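Local coordinates for putative hydantoin racemase (Klebsiella pneumoniae subsp. pneumoniae, PDB 3QVL), which racemises allantoin and probably also interconverts the D and L forms of other 5-monosubstituted hydantoins, at residues V2-I7 / G72-S77; R111-T116 / H137-H142; G176-G181 / V198-G203. One frame throughout, in Å; residues are numbered along the deposited sequence.

How the interactions relate
Interactions 2 and 3 belong to one four-stranded parallel sheet, interaction 1 to another. Strands 112-116 and 177-180 are neighbours, so interactions 2 and 3 touch: F112 packs on V179, and V115 O lies 2.8 Å from G181 N. The nearest atoms of interactions 1 and 3 are about 5 Å apart. All three reach the ligand pocket, through S77, T116 and G181. Interaction 1 joins two inner strands and is buried, with a glutamine-histidine bond beside its apolar packing. Interactions 2 and 3 each pair an inner strand with an outermost one, 138-143 or 200-201, within this chain. Interaction 3 is buried and mostly aliphatic; interaction 2 is partly buried and mixes aromatic, sulfur and charged groups.

Interaction 1 (V2-I7 / G72-S77). Unlike the reference sequence in segment 72-77: S77 (reference Cys). With 5HY ([(4R)-2,5-dioxoimidazolidin-4-yl]acetic acid), chain C.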
ATOM      1  N   VAL A   2     -30.324 -11.400  25.440  1.00 21.20           N
ATOM      2  CA  VAL A   2     -29.535 -11.386  24.211  1.00 20.86           C
ATOM      3  C   VAL A   2     -29.086 -12.809  23.886  1.00 20.58           C
ATOM      4  O   VAL A   2     -28.467 -13.477  24.715  1.00 20.62           O
ATOM      5  CB  VAL A   2     -28.300 -10.448  24.322  1.00 20.87           C
ATOM      6  CG1 VAL A   2     -27.493 -10.450  23.028  1.00 20.87           C
ATOM      7  CG2 VAL A   2     -28.730  -9.026  24.674  1.00 20.92           C
ATOM      8  N   ARG A   3     -29.412 -13.272  22.683  1.00 20.15           N
ATOM      9  CA  ARG A   3     -29.020 -14.609  22.251  1.00 19.75           C
ATOM     10  C   ARG A   3     -28.040 -14.533  21.088  1.00 19.21           C
ATOM     11  O   ARG A   3     -28.340 -13.943  20.046  1.00 19.08           O
ATOM     12  CB  ARG A   3     -30.246 -15.445  21.879  1.00 19.93           C
ATOM     13  CG  ARG A   3     -31.158 -15.777  23.055  1.00 20.60           C
ATOM     14  CD  ARG A   3     -32.254 -16.739  22.634  1.00 21.98           C
ATOM     15  NE  ARG A   3     -33.138 -16.148  21.632  1.00 23.04           N
ATOM     16  CZ  ARG A   3     -33.723 -16.824  20.647  1.00 23.43           C
ATOM     17  NH1 ARG A   3     -33.520 -18.129  20.508  1.00 23.77           N
ATOM     18  NH2 ARG A   3     -34.508 -16.187  19.791  1.00 23.85           N
ATOM     19  N   ILE A   4     -26.865 -15.122  21.286  1.00 18.59           N
ATOM     20  CA  ILE A   4     -25.804 -15.108  20.281  1.00 18.01           C
ATOM     21  C   ILE A   4     -25.490 -16.526  19.820  1.00 17.63           C
ATOM     22  O   ILE A   4     -25.133 -17.388  20.626  1.00 17.62           O
ATOM     23  CB  ILE A   4     -24.515 -14.426  20.811  1.00 18.00           C
ATOM     24  CG1 ILE A   4     -24.822 -13.013  21.322  1.00 17.95           C
ATOM     25  CG2 ILE A   4     -23.432 -14.393  19.724  1.00 17.84           C
ATOM     26  CD1 ILE A   4     -23.692 -12.371  22.101  1.00 17.91           C
ATOM     27  N   GLN A   5     -25.635 -16.754  18.519  1.00 17.16           N
ATOM     28  CA  GLN A   5     -25.302 -18.035  17.915  1.00 16.73           C
ATOM     29  C   GLN A   5     -23.815 -18.069  17.582  1.00 16.49           C
ATOM     30  O   GLN A   5     -23.349 -17.340  16.705  1.00 16.44           O
ATOM     31  CB  GLN A   5     -26.141 -18.265  16.655  1.00 16.71           C
ATOM     32  CG  GLN A   5     -26.023 -19.668  16.073  1.00 16.57           C
ATOM     33  CD  GLN A   5     -26.597 -19.779  14.673  1.00 16.36           C
ATOM     34  OE1 GLN A   5     -26.428 -18.884  13.843  1.00 16.43           O
ATOM     35  NE2 GLN A   5     -27.274 -20.888  14.401  1.00 16.14           N
ATOM     36  N   VAL A   6     -23.072 -18.909  18.298  1.00 16.16           N
ATOM     37  CA  VAL A   6     -21.644 -19.068  18.046  1.00 15.90           C
ATOM     38  C   VAL A   6     -21.426 -20.320  17.198  1.00 15.77           C
ATOM     39  O   VAL A   6     -21.581 -21.447  17.677  1.00 15.75           O
ATOM     40  CB  VAL A   6     -20.822 -19.122  19.359  1.00 15.89           C
ATOM     41  CG1 VAL A   6     -19.334 -19.168  19.056  1.00 15.76           C
ATOM     42  CG2 VAL A   6     -21.135 -17.912  20.236  1.00 15.78           C
ATOM     43  N   ILE A   7     -21.078 -20.103  15.933  1.00 15.59           N
ATOM     44  CA  ILE A   7     -20.966 -21.184  14.959  1.00 15.41           C
ATOM     45  C   ILE A   7     -19.526 -21.651  14.789  1.00 15.35           C
ATOM     46  O   ILE A   7     -18.672 -20.897  14.324  1.00 15.26           O
ATOM     47  CB  ILE A   7     -21.518 -20.767  13.568  1.00 15.38           C
ATOM     48  CG1 ILE A   7     -22.925 -20.171  13.692  1.00 15.28           C
ATOM     49  CG2 ILE A   7     -21.502 -21.958  12.598  1.00 15.32           C
ATOM     50  CD1 ILE A   7     -23.369 -19.385  12.474  1.00 15.05           C
ATOM     51  N   GLY A  72     -27.421 -12.044  17.156  1.00 16.77           N
ATOM     52  CA  GLY A  72     -26.170 -11.976  16.408  1.00 16.29           C
ATOM     53  C   GLY A  72     -25.494 -13.322  16.238  1.00 15.93           C
ATOM     54  O   GLY A  72     -25.922 -14.324  16.818  1.00 15.89           O
ATOM     55  N   HIS A  73     -24.431 -13.339  15.437  1.00 15.55           N
ATOM     56  CA  HIS A  73     -23.720 -14.573  15.110  1.00 15.15           C
ATOM     57  C   HIS A  73     -22.209 -14.403  15.222  1.00 14.94           C
ATOM     58  O   HIS A  73     -21.676 -13.309  15.018  1.00 14.90           O
ATOM     59  CB  HIS A  73     -24.054 -15.040  13.690  1.00 15.16           C
ATOM     60  CG  HIS A  73     -25.510 -14.977  13.347  1.00 15.05           C
ATOM     61  ND1 HIS A  73     -26.327 -16.087  13.354  1.00 14.77           N
ATOM     62  CD2 HIS A  73     -26.290 -13.938  12.964  1.00 14.96           C
ATOM     63  CE1 HIS A  73     -27.549 -15.735  12.995  1.00 14.89           C
ATOM     64  NE2 HIS A  73     -27.555 -14.435  12.759  1.00 14.90           N
ATOM     65  N   VAL A  74     -21.530 -15.502  15.542  1.00 14.66           N
ATOM     66  CA  VAL A  74     -20.071 -15.553  15.565  1.00 14.41           C
ATOM     67  C   VAL A  74     -19.595 -16.699  14.668  1.00 14.31           C
ATOM     68  O   VAL A  74     -20.084 -17.824  14.784  1.00 14.23           O
ATOM     69  CB  VAL A  74     -19.530 -15.738  17.009  1.00 14.41           C
ATOM     70  CG1 VAL A  74     -18.033 -16.027  17.005  1.00 14.21           C
ATOM     71  CG2 VAL A  74     -19.826 -14.505  17.861  1.00 14.28           C
ATOM     72  N   ILE A  75     -18.659 -16.403  13.767  1.00 14.17           N
ATOM     73  CA  ILE A  75     -18.022 -17.436  12.945  1.00 14.14           C
ATOM     74  C   ILE A  75     -16.704 -17.837  13.606  1.00 14.19           C
ATOM     75  O   ILE A  75     -15.731 -17.074  13.599  1.00 14.08           O
ATOM     76  CB  ILE A  75     -17.814 -16.974  11.483  1.00 14.10           C
ATOM     77  CG1 ILE A  75     -19.167 -16.693  10.821  1.00 14.05           C
ATOM     78  CG2 ILE A  75     -17.037 -18.024  10.685  1.00 14.10           C
ATOM     79  CD1 ILE A  75     -19.075 -16.068   9.445  1.00 13.91           C
ATOM     80  N   ALA A  76     -16.688 -19.042  14.173  1.00 14.29           N
ATOM     81  CA  ALA A  76     -15.638 -19.451  15.105  1.00 14.44           C
ATOM     82  C   ALA A  76     -14.486 -20.287  14.535  1.00 14.53           C
ATOM     83  O   ALA A  76     -14.051 -21.267  15.150  1.00 14.53           O
ATOM     84  CB  ALA A  76     -16.252 -20.126  16.333  1.00 14.44           C
ATOM     85  N   SER A  77     -14.016 -19.889  13.354  0.62 14.58           N
ATOM     86  CA  SER A  77     -12.797 -20.427  12.751  0.62 14.65           C
ATOM     87  C   SER A  77     -11.916 -19.258  12.319  0.62 14.73           C
ATOM     88  O   SER A  77     -12.426 -18.244  11.837  0.62 14.73           O
ATOM     89  CB  SER A  77     -13.127 -21.312  11.552  0.62 14.65           C
ATOM     90  OG  SER A  77     -11.955 -21.873  10.989  0.62 14.49           O
TER
HETATM   91  C   5HY C   1      -9.870 -22.782  13.152  1.00 19.01           C
HETATM   92  N   5HY C   1      -9.341 -24.172  11.396  1.00 19.03           N
HETATM   93  O   5HY C   1      -9.930 -21.841  13.940  1.00 18.88           O
HETATM   94  CA  5HY C   1      -9.015 -22.829  11.892  1.00 19.06           C
HETATM   95  CB  5HY C   1      -7.508 -22.662  12.184  1.00 19.13           C
HETATM   96  CG  5HY C   1      -6.931 -23.535  13.310  1.00 19.38           C
HETATM   97  OAB 5HY C   1     -10.742 -25.820  12.050  1.00 18.91           O
HETATM   98  NAF 5HY C   1     -10.567 -23.912  13.251  1.00 18.97           N
HETATM   99  CAI 5HY C   1     -10.253 -24.703  12.218  1.00 19.04           C
HETATM  100  OD1 5HY C   1      -5.686 -23.562  13.401  1.00 19.89           O
HETATM  101  OD2 5HY C   1      -7.721 -24.142  14.064  1.00 19.85           O
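V74 N gives its hydrogen to Q5 O at the middle of two parallel strands, 2-7 and 72-75. These are the inner pair of a four-stranded parallel alpha/beta sheet, ordered 31-36, 2-7, 72-75, 94-96, in a protein of the Asp/Glu/hydantoin racemase family.

Three more backbone bonds complete the pairing. Q5 N reaches G72 O at 3.0 Å. I7 N reaches V74 O at 2.7 Å. The last, from A76 N to I7 O, continues just beyond strand 72-75.

The apolar contacts lie on the face that carries I4, V6 and V74. V6 and V74 lie side by side and point the same way, with V6 CG1 4.0 Å from V74 CG1. The other methyl, V74 CG2, meets I4 CG2 at 4.1 Å. Helix 203-216 covers this face through V211 and A207. Helix 48-68 packs on the opposite face, against I7, H73 and I75.

Past the strand end, the chain enters the ligand pocket at S77, which is cysteine in the reference sequence. S77 is modelled in two conformers and borders 5HY.

The polar side-chain contact joins Q5 and H73. The Q5 chain is extended, with CG anti to the backbone N (chi1 -171°), and this carries its amide to the histidine edge. The amide and ring planes are turned 56° apart. Q5 NE2 bonds to Q61 O, so both ends of the amide are held. H73 ND1 donates to Q5 OE1 at 2.8 Å, and the oxygen lies in the plane of the ring.

Interaction 2 (R111-T116 / H137-H142); sequences RFSIVT and HCAALH
The F112 ring lies with one face against the backbone of C138. C138 CA sits 4.2 Å from the ring centroid and only 9° off the ring normal, a CH-pi contact. The ring gets there because F112 CG stands between its own backbone N and carbonyl carbon (chi1 62°). C138 SG comes to the same ring obliquely, 4.7 Å from the centroid. H137 CB touches the ring at CE2.

C138 SG also meets I114 CD1 at 4.0 Å. That methyl touches L141 CD2 as well, and I114 and L141 lie side by side, pointing the same way. Helix 122-132 packs on this face through L129 and A125.

R111 lays its guanidinium flat over a methyl: A139 CB is 3.9 Å above the plane, over its centre. R111 NH1 bonds to G174 O, which helps to fix the group.

The two segments belong to a beta-alpha-beta unit made of strand 112-116, helix 122-132 and strand 138-143. The parallel pairing is interrupted by a beta bulge, where A139 and A140 together face S113. A139 N donates to F112 O at 2.8 Å, but the next bond runs from I114 N to A140 O at 3.0 Å. A140 N is buried and has no partner.

Regular pairing resumes with H142 N to I114 O and T116 N to H142 O. H142 CB rests against I114 O, and its ring points to D173, whose OD2 takes bonds from both H142 NE2 and S113 OG. S113 OG is also hydrogen-bonded with S175 OG. T116 turns CG2 to H142 O, 3.4 Å away. T116 OG1 meets G181 O at the ligand pocket.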
ATOM      1  N   ARG A 111       1.678  -3.485  17.847  1.00 14.43           N
ATOM      2  CA  ARG A 111       1.764  -4.606  16.915  1.00 14.45           C
ATOM      3  C   ARG A 111       1.542  -5.938  17.625  1.00 14.38           C
ATOM      4  O   ARG A 111       1.836  -6.075  18.815  1.00 14.38           O
ATOM      5  CB  ARG A 111       3.112  -4.614  16.186  1.00 14.55           C
ATOM      6  CG  ARG A 111       3.368  -3.392  15.304  1.00 14.89           C
ATOM      7  CD  ARG A 111       4.526  -3.619  14.348  1.00 15.78           C
ATOM      8  NE  ARG A 111       5.765  -3.949  15.050  1.00 16.40           N
ATOM      9  CZ  ARG A 111       6.859  -4.428  14.464  1.00 16.97           C
ATOM     10  NH1 ARG A 111       7.933  -4.697  15.193  1.00 17.22           N
ATOM     11  NH2 ARG A 111       6.884  -4.641  13.153  1.00 17.12           N
ATOM     12  N   PHE A 112       1.020  -6.912  16.883  1.00 14.28           N
ATOM     13  CA  PHE A 112       0.748  -8.242  17.426  1.00 14.20           C
ATOM     14  C   PHE A 112       1.389  -9.348  16.594  1.00 14.18           C
ATOM     15  O   PHE A 112       1.716  -9.150  15.422  1.00 14.09           O
ATOM     16  CB  PHE A 112      -0.766  -8.479  17.553  1.00 14.19           C
ATOM     17  CG  PHE A 112      -1.510  -8.436  16.240  1.00 14.21           C
ATOM     18  CD1 PHE A 112      -1.644  -9.584  15.459  1.00 14.03           C
ATOM     19  CD2 PHE A 112      -2.085  -7.252  15.790  1.00 14.19           C
ATOM     20  CE1 PHE A 112      -2.332  -9.547  14.248  1.00 14.09           C
ATOM     21  CE2 PHE A 112      -2.776  -7.206  14.581  1.00 14.12           C
ATOM     22  CZ  PHE A 112      -2.900  -8.356  13.809  1.00 14.14           C
ATOM     23  N   SER A 113       1.562 -10.512  17.214  1.00 14.13           N
ATOM     24  CA  SER A 113       2.003 -11.709  16.511  1.00 14.21           C
ATOM     25  C   SER A 113       0.890 -12.750  16.511  1.00 14.17           C
ATOM     26  O   SER A 113       0.169 -12.897  17.499  1.00 14.16           O
ATOM     27  CB  SER A 113       3.261 -12.285  17.160  1.00 14.20           C
ATOM     28  OG  SER A 113       4.350 -11.388  17.036  1.00 14.48           O
ATOM     29  N   ILE A 114       0.751 -13.461  15.395  1.00 14.19           N
ATOM     30  CA  ILE A 114      -0.242 -14.528  15.275  1.00 14.26           C
ATOM     31  C   ILE A 114       0.415 -15.890  15.490  1.00 14.39           C
ATOM     32  O   ILE A 114       1.483 -16.168  14.940  1.00 14.33           O
ATOM     33  CB  ILE A 114      -0.977 -14.487  13.903  1.00 14.21           C
ATOM     34  CG1 ILE A 114      -1.796 -13.196  13.772  1.00 14.13           C
ATOM     35  CG2 ILE A 114      -1.881 -15.715  13.721  1.00 14.10           C
ATOM     36  CD1 ILE A 114      -2.315 -12.917  12.368  1.00 13.70           C
ATOM     37  N   VAL A 115      -0.222 -16.722  16.311  1.00 14.57           N
ATOM     38  CA  VAL A 115       0.208 -18.103  16.510  1.00 14.81           C
ATOM     39  C   VAL A 115      -0.941 -19.037  16.127  1.00 14.99           C
ATOM     40  O   VAL A 115      -1.934 -19.144  16.851  1.00 14.98           O
ATOM     41  CB  VAL A 115       0.675 -18.372  17.966  1.00 14.83           C
ATOM     42  CG1 VAL A 115       1.094 -19.833  18.141  1.00 14.83           C
ATOM     43  CG2 VAL A 115       1.823 -17.443  18.350  1.00 14.80           C
ATOM     44  N   THR A 116      -0.801 -19.688  14.975  1.00 15.25           N
ATOM     45  CA  THR A 116      -1.806 -20.632  14.481  1.00 15.52           C
ATOM     46  C   THR A 116      -1.268 -22.070  14.525  1.00 15.68           C
ATOM     47  O   THR A 116      -0.186 -22.310  15.065  1.00 15.67           O
ATOM     48  CB  THR A 116      -2.330 -20.229  13.070  1.00 15.51           C
ATOM     49  OG1 THR A 116      -3.498 -20.995  12.750  1.00 15.78           O
ATOM     50  CG2 THR A 116      -1.264 -20.427  11.990  1.00 15.51           C
ATOM     51  N   HIS A 137      -0.006  -3.797  11.289  1.00 18.82           N
ATOM     52  CA  HIS A 137      -0.121  -4.038  12.728  1.00 18.63           C
ATOM     53  C   HIS A 137       0.339  -5.435  13.146  1.00 18.43           C
ATOM     54  O   HIS A 137       0.441  -5.726  14.338  1.00 18.41           O
ATOM     55  CB  HIS A 137      -1.556  -3.794  13.200  1.00 18.68           C
ATOM     56  CG  HIS A 137      -1.949  -2.350  13.215  1.00 18.92           C
ATOM     57  ND1 HIS A 137      -2.290  -1.662  12.071  1.00 19.05           N
ATOM     58  CD2 HIS A 137      -2.060  -1.466  14.234  1.00 19.19           C
ATOM     59  CE1 HIS A 137      -2.591  -0.415  12.385  1.00 19.17           C
ATOM     60  NE2 HIS A 137      -2.460  -0.270  13.691  1.00 19.27           N
ATOM     61  N   CYS A 138       0.607  -6.299  12.169  1.00 18.19           N
ATOM     62  CA  CYS A 138       1.071  -7.654  12.456  1.00 18.00           C
ATOM     63  C   CYS A 138       2.577  -7.779  12.258  1.00 17.87           C
ATOM     64  O   CYS A 138       3.077  -7.677  11.134  1.00 17.86           O
ATOM     65  CB  CYS A 138       0.330  -8.685  11.602  1.00 18.01           C
ATOM     66  SG  CYS A 138       0.755 -10.400  11.995  1.00 17.99           S
ATOM     67  N   ALA A 139       3.288  -7.997  13.362  1.00 17.74           N
ATOM     68  CA  ALA A 139       4.744  -8.118  13.351  1.00 17.66           C
ATOM     69  C   ALA A 139       5.211  -9.420  12.705  1.00 17.60           C
ATOM     70  O   ALA A 139       6.179  -9.424  11.941  1.00 17.60           O
ATOM     71  CB  ALA A 139       5.297  -7.995  14.766  1.00 17.67           C
ATOM     72  N   ALA A 140       4.520 -10.517  13.015  1.00 17.51           N
ATOM     73  CA  ALA A 140       4.866 -11.840  12.491  1.00 17.44           C
ATOM     74  C   ALA A 140       3.705 -12.825  12.596  1.00 17.43           C
ATOM     75  O   ALA A 140       2.792 -12.648  13.406  1.00 17.30           O
ATOM     76  CB  ALA A 140       6.097 -12.395  13.210  1.00 17.44           C
ATOM     77  N   LEU A 141       3.753 -13.861  11.762  1.00 17.45           N
ATOM     78  CA  LEU A 141       2.795 -14.960  11.813  1.00 17.49           C
ATOM     79  C   LEU A 141       3.557 -16.265  11.999  1.00 17.52           C
ATOM     80  O   LEU A 141       4.556 -16.510  11.318  1.00 17.53           O
ATOM     81  CB  LEU A 141       1.957 -15.026  10.531  1.00 17.56           C
ATOM     82  CG  LEU A 141       1.043 -13.862  10.141  1.00 17.67           C
ATOM     83  CD1 LEU A 141       1.801 -12.823   9.326  1.00 17.90           C
ATOM     84  CD2 LEU A 141      -0.129 -14.395   9.339  1.00 17.89           C
ATOM     85  N   HIS A 142       3.087 -17.092  12.927  1.00 17.51           N
ATOM     86  CA  HIS A 142       3.741 -18.361  13.226  1.00 17.57           C
ATOM     87  C   HIS A 142       2.747 -19.513  13.272  1.00 17.55           C
ATOM     88  O   HIS A 142       1.569 -19.321  13.578  1.00 17.55           O
ATOM     89  CB  HIS A 142       4.471 -18.293  14.568  1.00 17.58           C
ATOM     90  CG  HIS A 142       5.349 -17.092  14.732  1.00 17.78           C
ATOM     91  ND1 HIS A 142       6.474 -16.877  13.965  1.00 17.96           N
ATOM     92  CD2 HIS A 142       5.278 -16.051  15.595  1.00 17.99           C
ATOM     93  CE1 HIS A 142       7.050 -15.749  14.339  1.00 17.96           C
ATOM     94  NE2 HIS A 142       6.345 -15.229  15.327  1.00 17.99           N
TER

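Interaction 3 (G176-G181 / V198-G203). With 5HY ([(4R)-2,5-dioxoimidazolidin-4-yl]acetic acid), chain C.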
ATOM      1  N   GLY A 176       3.705  -6.572  21.030  1.00 17.84           N
ATOM      2  CA  GLY A 176       3.247  -6.403  22.407  1.00 17.41           C
ATOM      3  C   GLY A 176       2.106  -7.321  22.810  1.00 17.09           C
ATOM      4  O   GLY A 176       1.771  -7.418  23.991  1.00 17.07           O
ATOM      5  N   ALA A 177       1.509  -7.994  21.830  1.00 16.77           N
ATOM      6  CA  ALA A 177       0.381  -8.890  22.083  1.00 16.43           C
ATOM      7  C   ALA A 177       0.407 -10.119  21.180  1.00 16.25           C
ATOM      8  O   ALA A 177       1.064 -10.127  20.137  1.00 16.14           O
ATOM      9  CB  ALA A 177      -0.940  -8.142  21.923  1.00 16.46           C
ATOM     10  N   ILE A 178      -0.312 -11.157  21.599  1.00 15.99           N
ATOM     11  CA  ILE A 178      -0.456 -12.377  20.813  1.00 15.81           C
ATOM     12  C   ILE A 178      -1.911 -12.566  20.394  1.00 15.71           C
ATOM     13  O   ILE A 178      -2.826 -12.440  21.212  1.00 15.72           O
ATOM     14  CB  ILE A 178       0.033 -13.633  21.593  1.00 15.83           C
ATOM     15  CG1 ILE A 178       1.513 -13.504  21.996  1.00 15.84           C
ATOM     16  CG2 ILE A 178      -0.232 -14.921  20.798  1.00 15.73           C
ATOM     17  CD1 ILE A 178       2.507 -13.418  20.835  1.00 16.04           C
ATOM     18  N   VAL A 179      -2.111 -12.851  19.112  1.00 15.60           N
ATOM     19  CA  VAL A 179      -3.415 -13.259  18.606  1.00 15.61           C
ATOM     20  C   VAL A 179      -3.386 -14.768  18.383  1.00 15.64           C
ATOM     21  O   VAL A 179      -2.588 -15.271  17.587  1.00 15.52           O
ATOM     22  CB  VAL A 179      -3.788 -12.507  17.301  1.00 15.56           C
ATOM     23  CG1 VAL A 179      -4.956 -13.181  16.588  1.00 15.60           C
ATOM     24  CG2 VAL A 179      -4.125 -11.057  17.606  1.00 15.65           C
ATOM     25  N   LEU A 180      -4.240 -15.483  19.111  1.00 15.73           N
ATOM     26  CA  LEU A 180      -4.368 -16.928  18.947  1.00 15.91           C
ATOM     27  C   LEU A 180      -5.092 -17.228  17.640  1.00 15.99           C
ATOM     28  O   LEU A 180      -6.170 -16.688  17.379  1.00 16.11           O
ATOM     29  CB  LEU A 180      -5.098 -17.554  20.141  1.00 15.89           C
ATOM     30  CG  LEU A 180      -4.430 -17.427  21.516  1.00 15.98           C
ATOM     31  CD1 LEU A 180      -5.386 -17.856  22.620  1.00 16.03           C
ATOM     32  CD2 LEU A 180      -3.126 -18.220  21.594  1.00 16.08           C
ATOM     33  N   GLY A 181      -4.485 -18.079  16.818  1.00 16.14           N
ATOM     34  CA  GLY A 181      -4.965 -18.327  15.463  1.00 16.21           C
ATOM     35  C   GLY A 181      -5.793 -19.584  15.282  1.00 16.34           C
ATOM     36  O   GLY A 181      -5.739 -20.217  14.225  1.00 16.32           O
ATOM     37  N   VAL A 198       1.135 -10.249  29.117  1.00 18.94           N
ATOM     38  CA  VAL A 198       0.764  -9.498  27.914  1.00 18.49           C
ATOM     39  C   VAL A 198      -0.617  -9.967  27.443  1.00 18.14           C
ATOM     40  O   VAL A 198      -1.048 -11.062  27.811  1.00 18.09           O
ATOM     41  CB  VAL A 198       1.791  -9.675  26.753  1.00 18.52           C
ATOM     42  CG1 VAL A 198       3.173  -9.178  27.156  1.00 18.53           C
ATOM     43  CG2 VAL A 198       1.850 -11.125  26.279  1.00 18.46           C
ATOM     44  N   PRO A 199      -1.320  -9.143  26.640  1.00 17.80           N
ATOM     45  CA  PRO A 199      -2.590  -9.604  26.085  1.00 17.52           C
ATOM     46  C   PRO A 199      -2.406 -10.777  25.123  1.00 17.26           C
ATOM     47  O   PRO A 199      -1.750 -10.640  24.087  1.00 17.20           O
ATOM     48  CB  PRO A 199      -3.120  -8.374  25.335  1.00 17.55           C
ATOM     49  CG  PRO A 199      -2.426  -7.221  25.954  1.00 17.67           C
ATOM     50  CD  PRO A 199      -1.073  -7.724  26.328  1.00 17.77           C
ATOM     51  N   VAL A 200      -2.956 -11.927  25.498  1.00 16.93           N
ATOM     52  CA  VAL A 200      -3.045 -13.078  24.608  1.00 16.67           C
ATOM     53  C   VAL A 200      -4.526 -13.230  24.285  1.00 16.45           C
ATOM     54  O   VAL A 200      -5.333 -13.548  25.162  1.00 16.44           O
ATOM     55  CB  VAL A 200      -2.468 -14.364  25.247  1.00 16.67           C
ATOM     56  CG1 VAL A 200      -2.521 -15.525  24.261  1.00 16.69           C
ATOM     57  CG2 VAL A 200      -1.034 -14.132  25.713  1.00 16.75           C
ATOM     58  N   ILE A 201      -4.872 -12.983  23.026  1.00 16.17           N
ATOM     59  CA  ILE A 201      -6.261 -12.740  22.644  1.00 15.89           C
ATOM     60  C   ILE A 201      -6.917 -13.913  21.922  1.00 15.69           C
ATOM     61  O   ILE A 201      -6.400 -14.418  20.922  1.00 15.59           O
ATOM     62  CB  ILE A 201      -6.387 -11.431  21.816  1.00 15.94           C
ATOM     63  CG1 ILE A 201      -5.900 -10.241  22.651  1.00 15.92           C
ATOM     64  CG2 ILE A 201      -7.830 -11.205  21.352  1.00 15.94           C
ATOM     65  CD1 ILE A 201      -5.412  -9.067  21.842  1.00 16.05           C
ATOM     66  N   ASP A 202      -8.058 -14.337  22.460  1.00 15.46           N
ATOM     67  CA  ASP A 202      -8.916 -15.327  21.827  1.00 15.27           C
ATOM     68  C   ASP A 202     -10.038 -14.621  21.075  1.00 15.01           C
ATOM     69  O   ASP A 202     -10.781 -13.821  21.654  1.00 14.96           O
ATOM     70  CB  ASP A 202      -9.496 -16.281  22.877  1.00 15.37           C
ATOM     71  CG  ASP A 202     -10.779 -16.954  22.420  1.00 15.55           C
ATOM     72  OD1 ASP A 202     -10.809 -17.495  21.295  1.00 16.04           O
ATOM     73  OD2 ASP A 202     -11.758 -16.946  23.194  1.00 16.25           O
ATOM     74  N   GLY A 203     -10.159 -14.934  19.789  1.00 14.73           N
ATOM     75  CA  GLY A 203     -11.175 -14.337  18.931  1.00 14.41           C
ATOM     76  C   GLY A 203     -12.603 -14.734  19.252  1.00 14.20           C
ATOM     77  O   GLY A 203     -13.530 -13.968  18.988  1.00 14.13           O
TER
HETATM   78  C   5HY C   1      -9.870 -22.782  13.152  1.00 19.01           C
HETATM   79  N   5HY C   1      -9.341 -24.172  11.396  1.00 19.03           N
HETATM   80  O   5HY C   1      -9.930 -21.841  13.940  1.00 18.88           O
HETATM   81  CA  5HY C   1      -9.015 -22.829  11.892  1.00 19.06           C
HETATM   82  CB  5HY C   1      -7.508 -22.662  12.184  1.00 19.13           C
HETATM   83  CG  5HY C   1      -6.931 -23.535  13.310  1.00 19.38           C
HETATM   84  OAB 5HY C   1     -10.742 -25.820  12.050  1.00 18.91           O
HETATM   85  NAF 5HY C   1     -10.567 -23.912  13.251  1.00 18.97           N
HETATM   86  CAI 5HY C   1     -10.253 -24.703  12.218  1.00 19.04           C
HETATM   87  OD1 5HY C   1      -5.686 -23.562  13.401  1.00 19.89           O
HETATM   88  OD2 5HY C   1      -7.721 -24.142  14.064  1.00 19.85           O
HETATM   89  O   HOH W   1      -8.791 -16.488  17.894  1.00 19.27           O
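I201 N donates to I178 O at 2.8 Å, and I201 O takes the hydrogen of L180 N at 3.0 Å. I201 is thus held through both its N and its O. A third bond, from I178 N to P199 O, extends the pairing backward. Beyond the last direct bond a water takes over. It donates to L180 O at 2.7 Å and accepts from G203 N at 2.8 Å, linking the two segments where they diverge.

D202 is the N-cap of helix 203-216. Its OD2 accepts from S205 N, with a weaker bond from V204 N to OD1.

Around this backbone the contact is aliphatic. L180 and V200 meet at an angle, with L180 CD2 3.8 Å from V200 CG1. The same V200 methyl lies 4.1 Å from I178 CB. On the other side of the sheet, V179 and I201 pack on A105 of helix 97-108. G176 O bonds to S222 OG of a neighbouring subunit, and A220 of that subunit packs on P199.

The closest approach to 5HY is G181 O, 3.4 Å from its OD1. The arrangement is a beta-alpha-beta unit of strands 177-180 and 200-201 with helix 189-196, in which G181, following L180, lines the ligand pocket.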